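Local coordinates for protein putative DNA helicase (Lactobacillus plantarum, PDB 3DMN) that is of unknown function but, as a putative DNA helicase with a UvrD-like C-terminal domain, probably couples ATP hydrolysis to the unwinding of DNA, at residues V104-S107 and F108-K111; R134-L137 and Y138-S142; L150-V153 and G154-P158. All blocks are in the same frame, centred on the assembly; numbering follows the deposited sequence.

Interaction 1. Residues V104-S107 and F108-K111; sequences VVPS and FLAK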
ATOM      1  N   VAL A 104      -0.746   2.524  10.433  1.00 29.13           N
ATOM      2  CA  VAL A 104      -0.028   1.390   9.867  1.00 29.30           C
ATOM      3  C   VAL A 104      -0.824   0.152  10.296  1.00 29.64           C
ATOM      4  O   VAL A 104      -1.041  -0.060  11.518  1.00 30.16           O
ATOM      5  CB  VAL A 104       1.453   1.324  10.396  1.00 28.97           C
ATOM      6  CG1 VAL A 104       2.077   0.053   9.849  1.00 29.81           C
ATOM      7  CG2 VAL A 104       2.240   2.527   9.884  1.00 29.13           C
ATOM      8  N   VAL A 105      -1.228  -0.644   9.311  1.00 29.44           N
ATOM      9  CA  VAL A 105      -2.270  -1.654   9.460  1.00 30.72           C
ATOM     10  C   VAL A 105      -1.653  -2.976   8.974  1.00 29.44           C
ATOM     11  O   VAL A 105      -1.328  -3.099   7.804  1.00 30.21           O
ATOM     12  CB  VAL A 105      -3.542  -1.316   8.478  1.00 30.01           C
ATOM     13  CG1 VAL A 105      -4.677  -2.341   8.598  1.00 34.93           C
ATOM     14  CG2 VAL A 105      -4.102   0.097   8.699  1.00 34.25           C
ATOM     15  N   PRO A 106      -1.507  -3.980   9.866  1.00 29.62           N
ATOM     16  CA  PRO A 106      -1.144  -5.308   9.275  1.00 29.39           C
ATOM     17  C   PRO A 106      -2.273  -5.854   8.408  1.00 28.28           C
ATOM     18  O   PRO A 106      -3.444  -5.637   8.724  1.00 28.44           O
ATOM     19  CB  PRO A 106      -1.011  -6.208  10.496  1.00 31.07           C
ATOM     20  CG  PRO A 106      -0.823  -5.259  11.644  1.00 31.66           C
ATOM     21  CD  PRO A 106      -1.613  -4.038  11.332  1.00 31.36           C
ATOM     22  N   SER A 107      -1.933  -6.584   7.355  1.00 27.63           N
ATOM     23  CA  SER A 107      -2.925  -7.005   6.365  1.00 27.11           C
ATOM     24  C   SER A 107      -4.119  -7.663   7.019  1.00 28.07           C
ATOM     25  O   SER A 107      -5.278  -7.408   6.657  1.00 29.30           O
ATOM     26  CB  SER A 107      -2.327  -7.958   5.325  1.00 27.43           C
ATOM     27  OG  SER A 107      -1.799  -9.143   5.937  1.00 28.30           O
ATOM     28  N   PHE A 108      -3.842  -8.522   7.996  1.00 26.81           N
ATOM     29  CA  PHE A 108      -4.915  -9.266   8.684  1.00 28.73           C
ATOM     30  C   PHE A 108      -5.861  -8.418   9.527  1.00 30.35           C
ATOM     31  O   PHE A 108      -6.894  -8.946  10.025  1.00 33.22           O
ATOM     32  CB  PHE A 108      -4.316 -10.420   9.532  1.00 28.90           C
ATOM     33  CG  PHE A 108      -3.297  -9.980  10.528  1.00 28.97           C
ATOM     34  CD1 PHE A 108      -1.924 -10.120  10.249  1.00 28.11           C
ATOM     35  CD2 PHE A 108      -3.681  -9.415  11.743  1.00 30.56           C
ATOM     36  CE1 PHE A 108      -0.947  -9.741  11.166  1.00 27.36           C
ATOM     37  CE2 PHE A 108      -2.727  -9.012  12.681  1.00 29.79           C
ATOM     38  CZ  PHE A 108      -1.326  -9.189  12.396  1.00 30.53           C
ATOM     39  N   LEU A 109      -5.518  -7.153   9.741  1.00 31.42           N
ATOM     40  CA  LEU A 109      -6.414  -6.295  10.519  1.00 34.23           C
ATOM     41  C   LEU A 109      -7.181  -5.368   9.633  1.00 36.48           C
ATOM     42  O   LEU A 109      -7.986  -4.570  10.130  1.00 38.12           O
ATOM     43  CB  LEU A 109      -5.711  -5.488  11.593  1.00 34.37           C
ATOM     44  CG  LEU A 109      -5.198  -6.259  12.797  1.00 35.16           C
ATOM     45  CD1 LEU A 109      -4.568  -5.282  13.805  1.00 37.37           C
ATOM     46  CD2 LEU A 109      -6.280  -7.140  13.440  1.00 38.27           C
ATOM     47  N   ALA A 110      -6.939  -5.460   8.338  1.00 36.83           N
ATOM     48  CA  ALA A 110      -7.582  -4.538   7.425  1.00 38.84           C
ATOM     49  C   ALA A 110      -8.964  -5.083   7.031  1.00 39.68           C
ATOM     50  O   ALA A 110      -9.688  -4.466   6.241  1.00 40.16           O
ATOM     51  CB  ALA A 110      -6.690  -4.271   6.231  1.00 37.94           C
ATOM     52  N   LYS A 111      -9.319  -6.249   7.589  1.00 40.43           N
ATOM     53  CA  LYS A 111     -10.540  -6.970   7.233  1.00 42.30           C
ATOM     54  C   LYS A 111     -11.759  -6.078   7.397  1.00 41.25           C
ATOM     55  O   LYS A 111     -11.972  -5.508   8.478  1.00 42.39           O
ATOM     56  CB  LYS A 111     -10.677  -8.220   8.127  1.00 42.90           C
ATOM     57  CG  LYS A 111     -11.925  -9.070   7.892  1.00 44.98           C
ATOM     58  CD  LYS A 111     -12.065 -10.120   8.998  1.00 45.69           C
ATOM     59  CE  LYS A 111     -13.231 -11.065   8.720  1.00 48.97           C
ATOM     60  NZ  LYS A 111     -14.012 -11.328   9.967  1.00 50.80           N
TER

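Interaction 2. Residues R134-L137 and Y138-S142; sequences RQLL and YTICS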
ATOM      1  N   ARG A 134      -1.089 -14.278  -4.267  1.00 27.97           N
ATOM      2  CA  ARG A 134      -1.831 -13.322  -5.123  1.00 28.23           C
ATOM      3  C   ARG A 134      -3.093 -12.828  -4.412  1.00 27.92           C
ATOM      4  O   ARG A 134      -3.446 -11.620  -4.488  1.00 28.58           O
ATOM      5  CB  ARG A 134      -2.221 -13.990  -6.441  1.00 28.08           C
ATOM      6  CG  ARG A 134      -1.029 -14.119  -7.386  1.00 28.12           C
ATOM      7  CD  ARG A 134      -1.451 -14.696  -8.716  1.00 26.86           C
ATOM      8  NE  ARG A 134      -0.255 -14.837  -9.541  1.00 28.27           N
ATOM      9  CZ  ARG A 134       0.338 -13.842 -10.194  1.00 30.41           C
ATOM     10  NH1 ARG A 134      -0.196 -12.609 -10.181  1.00 30.05           N
ATOM     11  NH2 ARG A 134       1.480 -14.094 -10.849  1.00 29.65           N
ATOM     12  N   GLN A 135      -3.794 -13.737  -3.729  1.00 28.59           N
ATOM     13  CA  GLN A 135      -5.073 -13.358  -3.093  1.00 29.02           C
ATOM     14  C   GLN A 135      -4.805 -12.265  -2.048  1.00 29.14           C
ATOM     15  O   GLN A 135      -5.518 -11.260  -1.974  1.00 29.03           O
ATOM     16  CB  GLN A 135      -5.719 -14.573  -2.433  1.00 30.77           C
ATOM     17  CG  GLN A 135      -7.002 -14.233  -1.723  1.00 34.30           C
ATOM     18  CD  GLN A 135      -8.038 -13.691  -2.695  1.00 39.47           C
ATOM     19  OE1 GLN A 135      -8.185 -14.199  -3.804  1.00 41.28           O
ATOM     20  NE2 GLN A 135      -8.764 -12.671  -2.275  1.00 44.92           N
ATOM     21  N   LEU A 136      -3.758 -12.465  -1.249  1.00 28.43           N
ATOM     22  CA  LEU A 136      -3.370 -11.457  -0.244  1.00 29.03           C
ATOM     23  C   LEU A 136      -3.036 -10.103  -0.874  1.00 28.46           C
ATOM     24  O   LEU A 136      -3.563  -9.070  -0.443  1.00 27.61           O
ATOM     25  CB  LEU A 136      -2.171 -11.980   0.562  1.00 29.21           C
ATOM     26  CG  LEU A 136      -1.612 -10.962   1.554  1.00 31.83           C
ATOM     27  CD1 LEU A 136      -2.597 -10.700   2.668  1.00 33.64           C
ATOM     28  CD2 LEU A 136      -0.283 -11.483   2.138  1.00 33.41           C
ATOM     29  N   LEU A 137      -2.158 -10.093  -1.884  1.00 27.95           N
ATOM     30  CA  LEU A 137      -1.758  -8.835  -2.477  1.00 28.06           C
ATOM     31  C   LEU A 137      -2.953  -8.147  -3.120  1.00 28.06           C
ATOM     32  O   LEU A 137      -3.127  -6.938  -2.964  1.00 27.97           O
ATOM     33  CB  LEU A 137      -0.640  -9.070  -3.502  1.00 27.39           C
ATOM     34  CG  LEU A 137      -0.063  -7.815  -4.137  1.00 28.66           C
ATOM     35  CD1 LEU A 137       0.534  -6.879  -3.073  1.00 27.53           C
ATOM     36  CD2 LEU A 137       0.998  -8.242  -5.162  1.00 31.02           C
ATOM     37  N   TYR A 138      -3.800  -8.926  -3.790  1.00 27.25           N
ATOM     38  CA  TYR A 138      -5.040  -8.393  -4.363  1.00 27.48           C
ATOM     39  C   TYR A 138      -5.912  -7.741  -3.273  1.00 28.57           C
ATOM     40  O   TYR A 138      -6.390  -6.611  -3.411  1.00 28.17           O
ATOM     41  CB  TYR A 138      -5.805  -9.549  -4.993  1.00 28.78           C
ATOM     42  CG  TYR A 138      -7.211  -9.173  -5.370  1.00 27.70           C
ATOM     43  CD1 TYR A 138      -7.446  -8.430  -6.519  1.00 30.78           C
ATOM     44  CD2 TYR A 138      -8.275  -9.555  -4.583  1.00 28.90           C
ATOM     45  CE1 TYR A 138      -8.777  -8.097  -6.891  1.00 30.18           C
ATOM     46  CE2 TYR A 138      -9.574  -9.227  -4.916  1.00 30.12           C
ATOM     47  CZ  TYR A 138      -9.819  -8.494  -6.062  1.00 31.03           C
ATOM     48  OH  TYR A 138     -11.138  -8.183  -6.368  1.00 35.00           O
ATOM     49  N   THR A 139      -6.142  -8.491  -2.209  1.00 28.14           N
ATOM     50  CA  THR A 139      -6.977  -7.994  -1.111  1.00 28.97           C
ATOM     51  C   THR A 139      -6.427  -6.697  -0.508  1.00 28.60           C
ATOM     52  O   THR A 139      -7.165  -5.776  -0.249  1.00 30.49           O
ATOM     53  CB  THR A 139      -7.136  -9.071  -0.052  1.00 29.12           C
ATOM     54  OG1 THR A 139      -7.765 -10.191  -0.676  1.00 30.06           O
ATOM     55  CG2 THR A 139      -8.019  -8.582   1.084  1.00 30.44           C
ATOM     56  N   ILE A 140      -5.127  -6.646  -0.268  1.00 29.03           N
ATOM     57  CA  ILE A 140      -4.522  -5.433   0.287  1.00 28.61           C
ATOM     58  C   ILE A 140      -4.734  -4.245  -0.645  1.00 29.48           C
ATOM     59  O   ILE A 140      -5.169  -3.171  -0.228  1.00 29.65           O
ATOM     60  CB  ILE A 140      -3.043  -5.657   0.519  1.00 29.00           C
ATOM     61  CG1 ILE A 140      -2.855  -6.692   1.649  1.00 28.88           C
ATOM     62  CG2 ILE A 140      -2.336  -4.336   0.848  1.00 31.15           C
ATOM     63  CD1 ILE A 140      -1.359  -7.090   1.844  1.00 31.36           C
ATOM     64  N   CYS A 141      -4.412  -4.440  -1.911  1.00 29.07           N
ATOM     65  CA  CYS A 141      -4.492  -3.327  -2.850  1.00 29.13           C
ATOM     66  C   CYS A 141      -5.946  -2.880  -3.018  1.00 29.19           C
ATOM     67  O   CYS A 141      -6.201  -1.679  -3.203  1.00 29.54           O
ATOM     68  CB  CYS A 141      -3.907  -3.755  -4.195  1.00 30.06           C
ATOM     69  SG  CYS A 141      -2.132  -3.923  -4.195  1.00 30.78           S
ATOM     70  N   SER A 142      -6.882  -3.829  -2.922  1.00 28.43           N
ATOM     71  CA  SER A 142      -8.293  -3.567  -3.156  0.50 28.65           C
ATOM     72  C   SER A 142      -8.939  -2.748  -2.013  1.00 28.50           C
ATOM     73  O   SER A 142     -10.084  -2.314  -2.134  1.00 30.12           O
ATOM     74  CB  SER A 142      -9.052  -4.876  -3.439  0.50 28.43           C
ATOM     75  OG  SER A 142      -8.598  -5.465  -4.658  0.50 25.91           O
TER

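Interaction 3. Residues L150-V153 and G154-P158; sequences LVAV and GSLSP. With ACT (acetate ion), chain B; EDO (1,2-ethanediol), chain N.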
ATOM      1  N   LEU A 150       2.229   1.644  -4.270  1.00 27.28           N
ATOM      2  CA  LEU A 150       2.995   0.449  -3.834  1.00 27.57           C
ATOM      3  C   LEU A 150       4.443   0.835  -3.769  1.00 27.94           C
ATOM      4  O   LEU A 150       5.004   1.343  -4.741  1.00 29.36           O
ATOM      5  CB  LEU A 150       2.829  -0.758  -4.783  1.00 28.59           C
ATOM      6  CG  LEU A 150       1.474  -1.454  -4.785  1.00 29.04           C
ATOM      7  CD1 LEU A 150       0.452  -0.645  -5.530  1.00 31.77           C
ATOM      8  CD2 LEU A 150       1.644  -2.806  -5.520  1.00 31.38           C
ATOM      9  N   VAL A 151       5.055   0.541  -2.627  1.00 26.84           N
ATOM     10  CA  VAL A 151       6.510   0.755  -2.450  1.00 27.14           C
ATOM     11  C   VAL A 151       7.174  -0.579  -2.293  1.00 27.99           C
ATOM     12  O   VAL A 151       6.749  -1.367  -1.468  1.00 27.88           O
ATOM     13  CB  VAL A 151       6.827   1.668  -1.213  1.00 27.80           C
ATOM     14  CG1 VAL A 151       8.345   1.823  -1.013  1.00 29.25           C
ATOM     15  CG2 VAL A 151       6.175   3.047  -1.364  1.00 28.21           C
ATOM     16  N   ALA A 152       8.232  -0.841  -3.074  1.00 27.13           N
ATOM     17  CA  ALA A 152       8.924  -2.144  -2.978  1.00 27.57           C
ATOM     18  C   ALA A 152      10.370  -1.851  -2.692  1.00 28.83           C
ATOM     19  O   ALA A 152      10.928  -0.930  -3.277  1.00 30.16           O
ATOM     20  CB  ALA A 152       8.817  -2.913  -4.329  1.00 29.53           C
ATOM     21  N   VAL A 153      10.969  -2.640  -1.814  1.00 26.26           N
ATOM     22  CA  VAL A 153      12.404  -2.527  -1.501  1.00 27.40           C
ATOM     23  C   VAL A 153      13.103  -3.682  -2.217  1.00 28.00           C
ATOM     24  O   VAL A 153      12.853  -4.881  -1.933  1.00 28.69           O
ATOM     25  CB  VAL A 153      12.654  -2.637  -0.006  1.00 27.93           C
ATOM     26  CG1 VAL A 153      14.176  -2.598   0.265  1.00 29.47           C
ATOM     27  CG2 VAL A 153      11.966  -1.456   0.700  1.00 29.89           C
ATOM     28  N   GLY A 154      13.959  -3.328  -3.161  1.00 26.87           N
ATOM     29  CA  GLY A 154      14.742  -4.302  -3.913  1.00 28.31           C
ATOM     30  C   GLY A 154      14.168  -4.445  -5.297  1.00 29.41           C
ATOM     31  O   GLY A 154      14.484  -3.680  -6.206  1.00 29.07           O
ATOM     32  N   SER A 155      13.274  -5.425  -5.452  1.00 29.57           N
ATOM     33  CA  SER A 155      12.600  -5.676  -6.726  1.00 29.03           C
ATOM     34  C   SER A 155      11.112  -5.732  -6.514  1.00 29.44           C
ATOM     35  O   SER A 155      10.661  -6.119  -5.444  1.00 29.49           O
ATOM     36  CB  SER A 155      13.004  -7.028  -7.317  1.00 29.42           C
ATOM     37  OG  SER A 155      14.377  -6.990  -7.747  1.00 31.86           O
ATOM     38  N   LEU A 156      10.371  -5.338  -7.541  1.00 28.60           N
ATOM     39  CA  LEU A 156       8.913  -5.450  -7.467  1.00 29.01           C
ATOM     40  C   LEU A 156       8.491  -6.918  -7.387  1.00 29.11           C
ATOM     41  O   LEU A 156       9.084  -7.798  -8.013  1.00 30.21           O
ATOM     42  CB  LEU A 156       8.285  -4.765  -8.688  1.00 28.63           C
ATOM     43  CG  LEU A 156       6.768  -4.571  -8.644  1.00 29.53           C
ATOM     44  CD1 LEU A 156       6.306  -3.673  -7.484  1.00 29.39           C
ATOM     45  CD2 LEU A 156       6.311  -4.011 -10.005  1.00 30.45           C
ATOM     46  N   SER A 157       7.405  -7.173  -6.635  1.00 29.06           N
ATOM     47  CA  SER A 157       6.864  -8.531  -6.572  1.00 29.30           C
ATOM     48  C   SER A 157       6.709  -9.110  -7.994  1.00 27.87           C
ATOM     49  O   SER A 157       6.100  -8.461  -8.866  1.00 29.69           O
ATOM     50  CB  SER A 157       5.478  -8.491  -5.921  1.00 28.77           C
ATOM     51  OG  SER A 157       4.878  -9.775  -6.151  1.00 30.08           O
ATOM     52  N   PRO A 158       7.139 -10.354  -8.201  1.00 29.52           N
ATOM     53  CA  PRO A 158       6.933 -10.994  -9.513  1.00 29.78           C
ATOM     54  C   PRO A 158       5.449 -11.225  -9.801  1.00 30.01           C
ATOM     55  O   PRO A 158       5.067 -11.416 -10.964  1.00 30.42           O
ATOM     56  CB  PRO A 158       7.645 -12.337  -9.363  1.00 31.64           C
ATOM     57  CG  PRO A 158       7.632 -12.626  -7.858  1.00 31.24           C
ATOM     58  CD  PRO A 158       7.900 -11.239  -7.289  1.00 28.97           C
TER
HETATM   59  C   ACT B   1      13.316  -8.236  -3.046  1.00 14.08           C
HETATM   60  O   ACT B   1      12.570  -7.751  -3.902  1.00 19.21           O
HETATM   61  OXT ACT B   1      12.953  -9.156  -2.293  1.00 20.28           O
HETATM   62  CH3 ACT B   1      14.588  -7.643  -2.978  1.00 14.73           C
HETATM   63  C1  EDO N 769      14.468  -3.455  -9.050  1.00 32.62           C
HETATM   64  O1  EDO N 769      14.646  -4.735  -9.681  1.00 30.92           O
HETATM   65  C2  EDO N 769      15.652  -2.508  -9.149  1.00 32.57           C
HETATM   66  O2  EDO N 769      15.196  -1.205  -9.531  1.00 40.83           O

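Interaction 1. Residues V104-S107 and F108-K111
Pro106 and Phe108, with the buried Val105 and Ala110 alongside, form a local turn contact where strand 102-106 of the parallel sheet runs out into a short 3-10 segment. Two backbone bonds, each spanning three residues, define the turn: Leu109 N donates to Pro106 O at 2.8 Å, and Ala110 N donates to Ser107 O at 3.1 Å. Both donors stand above the plane of the carbonyl they reach, consistent with the tight 3-10 winding. Proline, which has no N-H to give, fits the strand end, where its ring offers an apolar flank. Over that flank lies the ring of Phe108: Pro106 CB sits 3.7 Å from the ring centroid and 21° off its normal, a CH-pi contact made on one face and displaced toward CZ. A chi1 of 56° sets the phenylalanine CG between its backbone N and carbonyl carbon, swinging the ring back over the proline. Leu109 lies alongside Pro106, its CD1 4.0 Å from the proline CD. On the buried side, Val105 CG1 meets Ala110 CB at 3.7 Å, and the small methyl of alanine suits this close approach. Ser107 OG hydrogen-bonds to Lys69 O, tying the turn to the residue that follows strand 64-68. Pro106 also leans on Cys74 of helix 71-82, while Ser107 packs against Leu136 and Ile140 of helix 134-141.

Interaction 2. Residues R134-L137 and Y138-S142
In Gln135 the CG stands opposite the backbone N and the chain then bends at chi2 (62°), which carries the amide back toward Thr139, one helical turn on. Thr139 meets it with OG1 turned beside its own backbone N (chi1 -60°). That rotation lets the hydroxyl donate to Gln135 O at 2.8 Å, while Thr139 N reaches the same oxygen at 2.8 Å from the opposite face of the carbonyl plane. One oxygen is thus gripped twice by a single residue. The hydroxyl in turn accepts a weak bond from Gln135 NE2, 3.1 Å from Thr139 OG1 and bent to 131°. With an alanine here in place of Thr139 the hydroxyl is gone, which would probably leave the Gln135 amide without this acceptor and freer to turn, and the Gln135 carbonyl with one grip fewer. These contacts belong to helix 134-141, the connecting helix of a beta-alpha-beta unit between strands 118-121 and 147-153, and the i to i+4 backbone bonds run through it, including Ile140 N to Leu136 O. On the apolar side Leu136 CG and its CD1 both lie 3.9 Å from Ile140 CD1. Leu137 CD1 approaches Cys141 SG at 4.1 Å, and Ile140 and the small Cys141, both buried, suit the side that rests on Val120 of strand 118-121. Tyr138 lies alongside Gln135, the ring and amide planes steeply inclined, and touches Leu19 and Thr15. Ser142 N continues the backbone pattern, donating to Tyr138 O at 2.9 Å. At the other end Arg134 forms a salt bridge with Glu131, and its NH1 binds the carbonyl oxygens of Leu159 and Ile18.

Interaction 3. Residues L150-V153 and G154-P158
Ala152 and Leu156 come within 5.6 Å of each other, CA to CA, because the chain leaves strand 147-153 and folds back at Gly154, whose phi of 105° and psi of -93° would press any side chain against Val153 O. Glycine, lacking a CB, can take that corner. Inside the bend Ala152 CB points toward the returning chain and lies 4.0 Å from Leu156 CA, a close approach that a small methyl allows. The leucine CG stands opposite its backbone N (chi1 -169°), and CD1 thereby returns to 4.1 Å from the alanine CB. Leu156 also lies on Val37 and Val39 of strand 36-40, extending this apolar patch along the sheet. At the outer bend Ser155 N donates to an acetate oxygen, ACT O, at 2.9 Å; the ion is also bonded by the backbone N atoms of Gln125 and Glu126. Ser155 OG and the ethanediol O1 share a hydrogen bond at 3.0 Å. Both molecules are probably from the crystallisation liquor. The two halves of the bend thus meet through the alanine methyl, lying against Leu156 CA and CD1, while Ser155 offers its N-H and hydroxyl to the bound molecules; the three N-H groups around the acetate are consistent with a surface spot that can receive a small anion.

How the interactions relate
Interactions 1 and 3 are both exits from strands of the same parallel sheet, yet their centres lie 19 Å apart and they do not touch. The turn of 104-111 is closed by backbone hydrogen bonds and mixes buried with exposed residues; the bend of 150-158 is a surface contact shaped by glycine and thin apolar packing. Interaction 2, in the helix between them in sequence, is partly buried, with a polar threonine-glutamine side and an apolar one. It touches both others: it packs on the turn of 104-111 at Ser107, and Cys141 SG lies 4.2 Å from Leu150 CD2. Helix 134-141 thus packs against the turn after strand 102-106 and against strand 147-153.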